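Local atomic coordinates of ribosomal protein S2-related protein (Deinococcus radiodurans, PDB entry 2JH3), a protein that binds a [4Fe-4S] cluster and combines a chelatase-like fold with additional domains, possibly acting as a sirohydrochlorin ferrochelatase. Residues T334-D337 against R341-P344; G106-R111 against D272-H277; I126-R131 against G248-V253. All blocks are in the same frame, centred on the assembly; numbering follows the deposited sequence.

Contact 1: residues T334-D337 against R341-P344; sequences TARD and RWRP
Arg336 and Trp342 form a single antiparallel bridge across a tight chain reversal in the loop between helix 327-333 and strand 355-359. They are a non-hydrogen-bonded pair, with CA atoms 4.5 Å apart, and the backbone bonds lie to either side of them: Asp337 N gives to Arg341 O at 2.8 Å, and Arg343 N gives to Ala335 O at 3.0 Å. The carboxylate of Asp337 fastens the turn. Its OD1 receives Arg341 N from above the carboxylate plane and also accepts from Ala339 N, the bond that defines an Asx turn. OD2 offers its syn lone pair to Arg341 NE, 3.1 Å away and nearly in the guanidinium plane; a weak bond from Arg341 NH2 and two waters also reach it. Replacing Asp337 by an alanine is likely to leave the Arg341 guanidinium without this countercharge and Arg341 N and Ala339 N without their side-chain acceptor, so that the turn would be less firmly set. On the bridge, CE3 of the Trp342 indole sits 3.8 Å over the guanidinium plane of Arg336, the two planes 54° apart, and Arg336 NH1 bonds Gly340 O within the reversal, which helps hold the guanidinium there. This reversal belongs to the stabilising domain, and Arg343 connects it to the cluster's surroundings. Its chain bends at chi3 (64°) and brings NH1 to Thr334 O, 2.9 Å away at the guanidinium edge. NH2 bonds Arg346 O and Trp348 O, the latter residue lining the cluster pocket; the side chain of Arg343 lies about 10 Å from the iron-sulfur cluster.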
loop_
_atom_site.group_PDB
_atom_site.type_symbol
_atom_site.label_atom_id
_atom_site.label_comp_id
_atom_site.label_asym_id
_atom_site.label_seq_id
_atom_site.Cartn_x
_atom_site.Cartn_y
_atom_site.Cartn_z
ATOM N N THR A 334 -13.003 -10.251 3.334
ATOM C CA THR A 334 -12.449 -8.938 2.976
ATOM C C THR A 334 -11.825 -8.215 4.182
ATOM O O THR A 334 -11.394 -7.046 4.090
ATOM C CB THR A 334 -13.553 -8.073 2.345
ATOM O OG1 THR A 334 -14.667 -7.931 3.226
ATOM C CG2 THR A 334 -14.038 -8.679 1.016
ATOM N N ALA A 335 -11.762 -8.919 5.321
ATOM C CA ALA A 335 -11.233 -8.354 6.538
ATOM C C ALA A 335 -9.693 -8.191 6.516
ATOM O O ALA A 335 -9.137 -7.352 7.248
ATOM C CB ALA A 335 -11.682 -9.180 7.785
ATOM N N ARG A 336 -9.002 -8.952 5.685
ATOM C CA ARG A 336 -7.551 -8.870 5.603
ATOM C C ARG A 336 -7.137 -8.690 4.152
ATOM O O ARG A 336 -7.860 -9.136 3.228
ATOM C CB ARG A 336 -6.912 -10.158 6.169
ATOM C CG ARG A 336 -7.201 -10.353 7.664
ATOM C CD ARG A 336 -6.705 -11.740 8.239
ATOM N NE ARG A 336 -6.879 -11.704 9.727
ATOM C CZ ARG A 336 -6.051 -11.117 10.624
ATOM N NH1 ARG A 336 -4.921 -10.461 10.279
ATOM N NH2 ARG A 336 -6.366 -11.123 11.911
ATOM N N ASP A 337 -5.972 -8.077 3.971
ATOM C CA ASP A 337 -5.349 -7.892 2.681
ATOM C C ASP A 337 -4.621 -9.153 2.249
ATOM O O ASP A 337 -4.611 -10.182 2.976
ATOM C CB ASP A 337 -4.483 -6.624 2.625
ATOM C CG ASP A 337 -3.150 -6.726 3.456
ATOM O OD1 ASP A 337 -2.710 -7.854 3.788
ATOM O OD2 ASP A 337 -2.563 -5.662 3.758
ATOM N N ARG A 341 -2.820 -9.011 6.464
ATOM C CA ARG A 341 -2.807 -7.941 7.407
ATOM C C ARG A 341 -4.234 -7.354 7.518
ATOM O O ARG A 341 -4.964 -7.273 6.491
ATOM C CB ARG A 341 -1.811 -6.891 6.962
ATOM C CG ARG A 341 -0.320 -7.372 6.988
ATOM C CD ARG A 341 0.532 -6.255 6.484
ATOM N NE ARG A 341 0.214 -5.899 5.098
ATOM C CZ ARG A 341 1.104 -5.752 4.124
ATOM N NH1 ARG A 341 2.413 -5.893 4.352
ATOM N NH2 ARG A 341 0.674 -5.440 2.900
ATOM N N TRP A 342 -4.612 -6.964 8.742
ATOM C CA TRP A 342 -5.937 -6.443 9.043
ATOM C C TRP A 342 -6.171 -5.187 8.249
ATOM O O TRP A 342 -5.266 -4.389 8.074
ATOM C CB TRP A 342 -5.977 -6.107 10.522
ATOM C CG TRP A 342 -7.269 -5.901 11.122
ATOM C CD1 TRP A 342 -7.687 -4.773 11.782
ATOM C CD2 TRP A 342 -8.339 -6.841 11.223
ATOM N NE1 TRP A 342 -8.946 -4.957 12.273
ATOM C CE2 TRP A 342 -9.375 -6.206 11.945
ATOM C CE3 TRP A 342 -8.549 -8.144 10.739
ATOM C CZ2 TRP A 342 -10.592 -6.825 12.204
ATOM C CZ3 TRP A 342 -9.758 -8.766 11.039
ATOM C CH2 TRP A 342 -10.758 -8.095 11.770
ATOM N N ARG A 343 -7.426 -4.980 7.855
ATOM C CA ARG A 343 -7.863 -3.757 7.200
ATOM C C ARG A 343 -8.850 -2.934 8.039
ATOM O O ARG A 343 -10.080 -3.061 7.844
ATOM C CB ARG A 343 -8.566 -4.190 5.919
ATOM C CG ARG A 343 -7.650 -4.947 4.918
ATOM C CD ARG A 343 -8.336 -5.358 3.599
ATOM N NE ARG A 343 -8.747 -4.169 2.839
ATOM C CZ ARG A 343 -9.985 -3.745 2.608
ATOM N NH1 ARG A 343 -11.019 -4.417 3.037
ATOM N NH2 ARG A 343 -10.160 -2.566 1.951
ATOM N N PRO A 344 -8.343 -2.084 8.963
ATOM C CA PRO A 344 -9.234 -1.308 9.837
ATOM C C PRO A 344 -10.023 -0.239 9.116
ATOM O O PRO A 344 -11.143 0.094 9.503
ATOM C CB PRO A 344 -8.280 -0.737 10.853
ATOM C CG PRO A 344 -7.014 -0.640 10.191
ATOM C CD PRO A 344 -6.930 -1.772 9.252
HETATM O O HOH W 1 -11.052 -5.560 8.897
HETATM O O HOH W 2 -3.934 -3.786 5.614
HETATM O O HOH W 3 -1.816 -4.284 1.352
#

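Contact 2: residues G106-R111 against D272-H277; sequences GGRRVR and DIDQAH
The guanidinium of Arg108 and the carboxylate of Asp274 lie stacked, their planes only 7° apart. Asp274 OD1 sits over the centre of one guanidinium face, 3.6 Å above the plane, and His277 CB approaches the edge, 4.2 Å from NH2. Because the acid lies above the plane, no N-H of Arg108 points at it: the long salt bridge from NH2 to Asp274 OD2, 3.7 Å, is a matter of charge alone. NH2 instead spends a hydrogen bond on Val62 O, which helps to fix how the guanidinium is turned. Extended from CG to NE, the arginine chain spans from the start of strand 108-112 to the carboxylate, the two side chains crossing at about a right angle.

Asp274 has a second task. With CG anti to its own N (chi1 179°), OD2 reaches His277 N at 2.9 Å in a nearly straight bond of 173°. The nearby guanidinium and the helix start would both be expected to steady the negative charge. His277 itself packs on Ala63 and meets the ring of Trp281.

Strand 108-112 pairs with strand 66-71 and, as a hairpin, with strand 101-105 in the first chelatase-like sheet. The arrangement is a classical aspartate N-cap, here at the head of helix 275-290, set face-on against an arginine at the turn end of that hairpin, just after Gly106-Gly107.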
loop_
_atom_site.group_PDB
_atom_site.type_symbol
_atom_site.label_atom_id
_atom_site.label_comp_id
_atom_site.label_asym_id
_atom_site.label_seq_id
_atom_site.Cartn_x
_atom_site.Cartn_y
_atom_site.Cartn_z
ATOM N N GLY A 106 -29.450 13.555 15.450
ATOM C CA GLY A 106 -30.071 13.526 14.119
ATOM C C GLY A 106 -31.593 13.482 14.282
ATOM O O GLY A 106 -32.165 14.140 15.181
ATOM N N GLY A 107 -32.270 12.690 13.456
ATOM C CA GLY A 107 -33.691 12.405 13.733
ATOM C C GLY A 107 -33.997 11.310 14.772
ATOM O O GLY A 107 -35.161 11.122 15.202
ATOM N N ARG A 108 -32.961 10.635 15.232
ATOM C CA ARG A 108 -33.089 9.422 16.018
ATOM C C ARG A 108 -33.144 9.644 17.529
ATOM O O ARG A 108 -32.481 10.546 18.072
ATOM C CB ARG A 108 -31.919 8.505 15.698
ATOM C CG ARG A 108 -31.744 8.286 14.206
ATOM C CD ARG A 108 -30.734 7.229 13.943
ATOM N NE ARG A 108 -30.587 6.864 12.530
ATOM C CZ ARG A 108 -29.907 7.572 11.625
ATOM N NH1 ARG A 108 -29.381 8.737 11.970
ATOM N NH2 ARG A 108 -29.792 7.132 10.362
ATOM N N ARG A 109 -33.967 8.822 18.185
ATOM C CA ARG A 109 -33.875 8.596 19.605
ATOM C C ARG A 109 -32.889 7.464 19.878
ATOM O O ARG A 109 -33.096 6.335 19.486
ATOM C CB ARG A 109 -35.204 8.185 20.134
ATOM C CG ARG A 109 -35.280 8.187 21.619
ATOM C CD ARG A 109 -36.510 7.417 22.014
ATOM N NE ARG A 109 -36.751 7.442 23.452
ATOM C CZ ARG A 109 -36.413 6.473 24.310
ATOM N NH1 ARG A 109 -35.781 5.370 23.893
ATOM N NH2 ARG A 109 -36.730 6.610 25.605
ATOM N N VAL A 110 -31.829 7.802 20.577
ATOM C CA VAL A 110 -30.752 6.897 20.900
ATOM C C VAL A 110 -30.741 6.698 22.410
ATOM O O VAL A 110 -30.688 7.677 23.163
ATOM C CB VAL A 110 -29.386 7.542 20.510
ATOM C CG1 VAL A 110 -28.254 6.554 20.678
ATOM C CG2 VAL A 110 -29.455 8.083 19.082
ATOM N N ARG A 111 -30.721 5.440 22.810
ATOM C CA ARG A 111 -30.463 5.022 24.208
ATOM C C ARG A 111 -29.131 4.255 24.271
ATOM O O ARG A 111 -28.958 3.225 23.623
ATOM C CB ARG A 111 -31.612 4.140 24.685
ATOM C CG ARG A 111 -31.607 3.833 26.137
ATOM C CD ARG A 111 -32.964 3.184 26.542
ATOM N NE ARG A 111 -32.649 1.951 27.236
ATOM C CZ ARG A 111 -32.838 0.728 26.759
ATOM N NH1 ARG A 111 -33.419 0.500 25.581
ATOM N NH2 ARG A 111 -32.440 -0.277 27.513
ATOM N N ASP A 272 -39.720 4.609 13.485
ATOM C CA ASP A 272 -40.055 4.630 12.081
ATOM C C ASP A 272 -38.813 4.478 11.213
ATOM O O ASP A 272 -37.716 4.347 11.769
ATOM C CB ASP A 272 -40.821 5.941 11.777
ATOM C CG ASP A 272 -42.029 6.234 12.694
ATOM O OD1 ASP A 272 -42.365 5.388 13.544
ATOM N N ILE A 273 -38.931 4.468 9.891
ATOM C CA ILE A 273 -37.771 4.395 9.007
ATOM C C ILE A 273 -37.163 5.768 8.934
ATOM O O ILE A 273 -37.861 6.771 8.862
ATOM C CB ILE A 273 -38.047 3.857 7.517
ATOM C CG1 ILE A 273 -38.772 4.878 6.676
ATOM C CG2 ILE A 273 -38.810 2.510 7.477
ATOM C CD1 ILE A 273 -38.596 4.586 5.145
ATOM N N ASP A 274 -35.850 5.828 9.000
ATOM C CA ASP A 274 -35.165 7.092 8.793
ATOM C C ASP A 274 -35.122 7.329 7.275
ATOM O O ASP A 274 -34.552 6.505 6.559
ATOM C CB ASP A 274 -33.758 6.999 9.388
ATOM C CG ASP A 274 -32.960 8.265 9.187
ATOM O OD1 ASP A 274 -32.913 9.100 10.131
ATOM O OD2 ASP A 274 -32.366 8.435 8.104
ATOM N N GLN A 275 -35.686 8.443 6.796
ATOM C CA GLN A 275 -35.897 8.646 5.347
ATOM C C GLN A 275 -34.651 8.957 4.596
ATOM O O GLN A 275 -34.507 8.544 3.475
ATOM C CB GLN A 275 -36.876 9.775 5.128
ATOM C CG GLN A 275 -38.299 9.420 5.687
ATOM C CD GLN A 275 -38.993 8.320 4.941
ATOM O OE1 GLN A 275 -38.705 8.060 3.767
ATOM N NE2 GLN A 275 -39.935 7.661 5.619
ATOM N N ALA A 276 -33.723 9.660 5.210
ATOM C CA ALA A 276 -32.429 9.913 4.578
ATOM C C ALA A 276 -31.680 8.631 4.314
ATOM O O ALA A 276 -31.089 8.461 3.241
ATOM C CB ALA A 276 -31.584 10.821 5.475
ATOM N N HIS A 277 -31.570 7.787 5.367
ATOM C CA HIS A 277 -30.968 6.457 5.177
ATOM C C HIS A 277 -31.750 5.711 4.145
ATOM O O HIS A 277 -31.140 5.098 3.267
ATOM C CB HIS A 277 -30.852 5.669 6.522
ATOM C CG HIS A 277 -30.461 4.216 6.387
ATOM N ND1 HIS A 277 -31.345 3.236 5.973
ATOM C CD2 HIS A 277 -29.286 3.565 6.669
ATOM C CE1 HIS A 277 -30.742 2.047 6.011
ATOM N NE2 HIS A 277 -29.495 2.225 6.429
#

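Contact 3: residues I126-R131 against G248-V253; sequences IAAQAR and GEHPAV
His250, whose ring rests on Ala128 and Gln129 of helix 122-133, accepts a hydrogen bond at ND1 from Ala252 N, 3.3 Å away. The donor stands 35° out of the ring plane. The other ring nitrogen, NE2, bonds Asp132 OD2, farther along the same helix, a pairing consistent with a proton on NE2. Both nitrogens are thereby engaged, which probably fixes the rotation of the ring. Pro251 CD lies 3.4 Å above one face and Gln129 N 3.8 Å above the opposite one, both offset toward the rim. Ala128 CB meets CE1 at 3.5 Å, coming in obliquely. Gln129 bends at chi2 (51°), which swings its OE1 back to 3.9 Å from CD2, a packing contact without a hydrogen bond.

A type I turn from His250 to Val253, closed by Val253 N to His250 O (3.0 Å), leads into helix 253-262, and the ND1 bond caps its approach. Ile126 packs on Leu145 and Leu147 of strand 144-149 in the parallel sheet, whereas Val253 touches Val26 of helix 18-35, beside the mixed sheet that holds strand 5-10. The histidine thus links helix 122-133 to the approach of helix 253-262, where each packs against the other half, as in the two-lobed chelatase plan.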
loop_
_atom_site.group_PDB
_atom_site.type_symbol
_atom_site.label_atom_id
_atom_site.label_comp_id
_atom_site.label_asym_id
_atom_site.label_seq_id
_atom_site.Cartn_x
_atom_site.Cartn_y
_atom_site.Cartn_z
ATOM N N ILE A 126 -20.377 -16.403 32.958
ATOM C CA ILE A 126 -19.139 -16.869 33.593
ATOM C C ILE A 126 -19.279 -18.326 34.099
ATOM O O ILE A 126 -18.506 -19.181 33.687
ATOM C CB ILE A 126 -18.785 -15.981 34.798
ATOM C CG1 ILE A 126 -18.324 -14.591 34.337
ATOM C CG2 ILE A 126 -17.713 -16.711 35.718
ATOM C CD1 ILE A 126 -18.297 -13.521 35.466
ATOM N N ALA A 127 -20.292 -18.590 34.933
ATOM C CA ALA A 127 -20.652 -19.983 35.338
ATOM C C ALA A 127 -20.808 -20.940 34.179
ATOM O O ALA A 127 -20.303 -22.091 34.194
ATOM C CB ALA A 127 -21.869 -19.998 36.256
ATOM N N ALA A 128 -21.427 -20.494 33.109
ATOM C CA ALA A 128 -21.635 -21.426 32.012
ATOM C C ALA A 128 -20.344 -21.808 31.343
ATOM O O ALA A 128 -20.114 -22.982 31.035
ATOM C CB ALA A 128 -22.571 -20.854 31.025
ATOM N N GLN A 129 -19.500 -20.816 31.083
ATOM C CA GLN A 129 -18.167 -21.046 30.533
ATOM C C GLN A 129 -17.371 -21.961 31.499
ATOM O O GLN A 129 -16.660 -22.859 31.052
ATOM C CB GLN A 129 -17.489 -19.694 30.310
ATOM C CG GLN A 129 -16.105 -19.675 29.754
ATOM C CD GLN A 129 -15.943 -20.487 28.500
ATOM O OE1 GLN A 129 -15.791 -19.948 27.431
ATOM N NE2 GLN A 129 -15.935 -21.808 28.637
ATOM N N ALA A 130 -17.488 -21.725 32.796
ATOM C CA ALA A 130 -16.758 -22.526 33.784
ATOM C C ALA A 130 -17.169 -24.001 33.643
ATOM O O ALA A 130 -16.314 -24.897 33.497
ATOM C CB ALA A 130 -17.040 -22.020 35.181
ATOM N N ARG A 131 -18.485 -24.235 33.620
ATOM C CA ARG A 131 -19.018 -25.603 33.554
ATOM C C ARG A 131 -18.618 -26.261 32.286
ATOM O O ARG A 131 -18.261 -27.432 32.290
ATOM C CB ARG A 131 -20.526 -25.603 33.699
ATOM C CG ARG A 131 -20.973 -25.195 35.079
ATOM C CD ARG A 131 -22.472 -25.355 35.267
ATOM N NE ARG A 131 -23.252 -24.609 34.268
ATOM C CZ ARG A 131 -23.948 -23.479 34.478
ATOM N NH1 ARG A 131 -24.025 -22.896 35.674
ATOM N NH2 ARG A 131 -24.595 -22.924 33.444
ATOM N N GLY A 248 -16.234 -13.679 26.788
ATOM C CA GLY A 248 -16.803 -12.891 25.695
ATOM C C GLY A 248 -17.114 -13.749 24.495
ATOM O O GLY A 248 -17.880 -13.337 23.655
ATOM N N GLU A 249 -16.522 -14.937 24.399
ATOM C CA GLU A 249 -16.733 -15.766 23.242
ATOM C C GLU A 249 -17.833 -16.829 23.489
ATOM O O GLU A 249 -18.173 -17.599 22.595
ATOM C CB GLU A 249 -15.410 -16.422 22.815
ATOM C CG GLU A 249 -14.099 -15.541 22.939
ATOM C CD GLU A 249 -13.863 -14.520 21.808
ATOM O OE1 GLU A 249 -14.859 -13.917 21.343
ATOM O OE2 GLU A 249 -12.678 -14.308 21.395
ATOM N N HIS A 250 -18.445 -16.831 24.664
ATOM C CA HIS A 250 -19.445 -17.807 24.993
ATOM C C HIS A 250 -20.871 -17.427 24.454
ATOM O O HIS A 250 -21.305 -16.310 24.584
ATOM C CB HIS A 250 -19.477 -17.982 26.518
ATOM C CG HIS A 250 -20.142 -19.249 26.965
ATOM N ND1 HIS A 250 -21.469 -19.311 27.342
ATOM C CD2 HIS A 250 -19.658 -20.510 27.094
ATOM C CE1 HIS A 250 -21.784 -20.557 27.646
ATOM N NE2 HIS A 250 -20.703 -21.308 27.498
ATOM N N PRO A 251 -21.639 -18.397 23.930
ATOM C CA PRO A 251 -22.937 -17.987 23.339
ATOM C C PRO A 251 -23.878 -17.346 24.339
ATOM O O PRO A 251 -24.834 -16.675 23.956
ATOM C CB PRO A 251 -23.532 -19.285 22.811
ATOM C CG PRO A 251 -22.348 -20.301 22.805
ATOM C CD PRO A 251 -21.427 -19.854 23.874
ATOM N N ALA A 252 -23.619 -17.560 25.620
ATOM C CA ALA A 252 -24.491 -17.030 26.657
ATOM C C ALA A 252 -24.439 -15.515 26.715
ATOM O O ALA A 252 -25.345 -14.906 27.250
ATOM C CB ALA A 252 -24.111 -17.618 28.004
ATOM N N VAL A 253 -23.404 -14.892 26.148
ATOM C CA VAL A 253 -23.336 -13.414 26.215
ATOM C C VAL A 253 -24.440 -12.739 25.418
ATOM O O VAL A 253 -24.825 -11.639 25.767
ATOM C CB VAL A 253 -21.948 -12.826 25.852
ATOM C CG1 VAL A 253 -20.927 -13.165 26.952
ATOM C CG2 VAL A 253 -21.418 -13.381 24.582
#

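Overall arrangement
The three contacts are well separated and none touches another. The centres of contacts 1 and 2 are about 30 Å apart (nearest atoms about 18 Å). Contacts 1 and 3 have centres about 28 Å apart (nearest atoms about 12 Å). Between contacts 2 and 3 the centres are about 34 Å apart (nearest atoms about 14 Å). Strand 108-112 of contact 2 is followed directly by helix 122-133 of contact 3, and both segments of contact 3 fall between those of contact 2; contact 1 comes last. Contact 3 joins the two chelatase-like halves, contact 2 ties the first half's sheet to helix 275-290, which follows helix 253-262, and contact 1 shapes a turn of the stabilising domain near the cluster site.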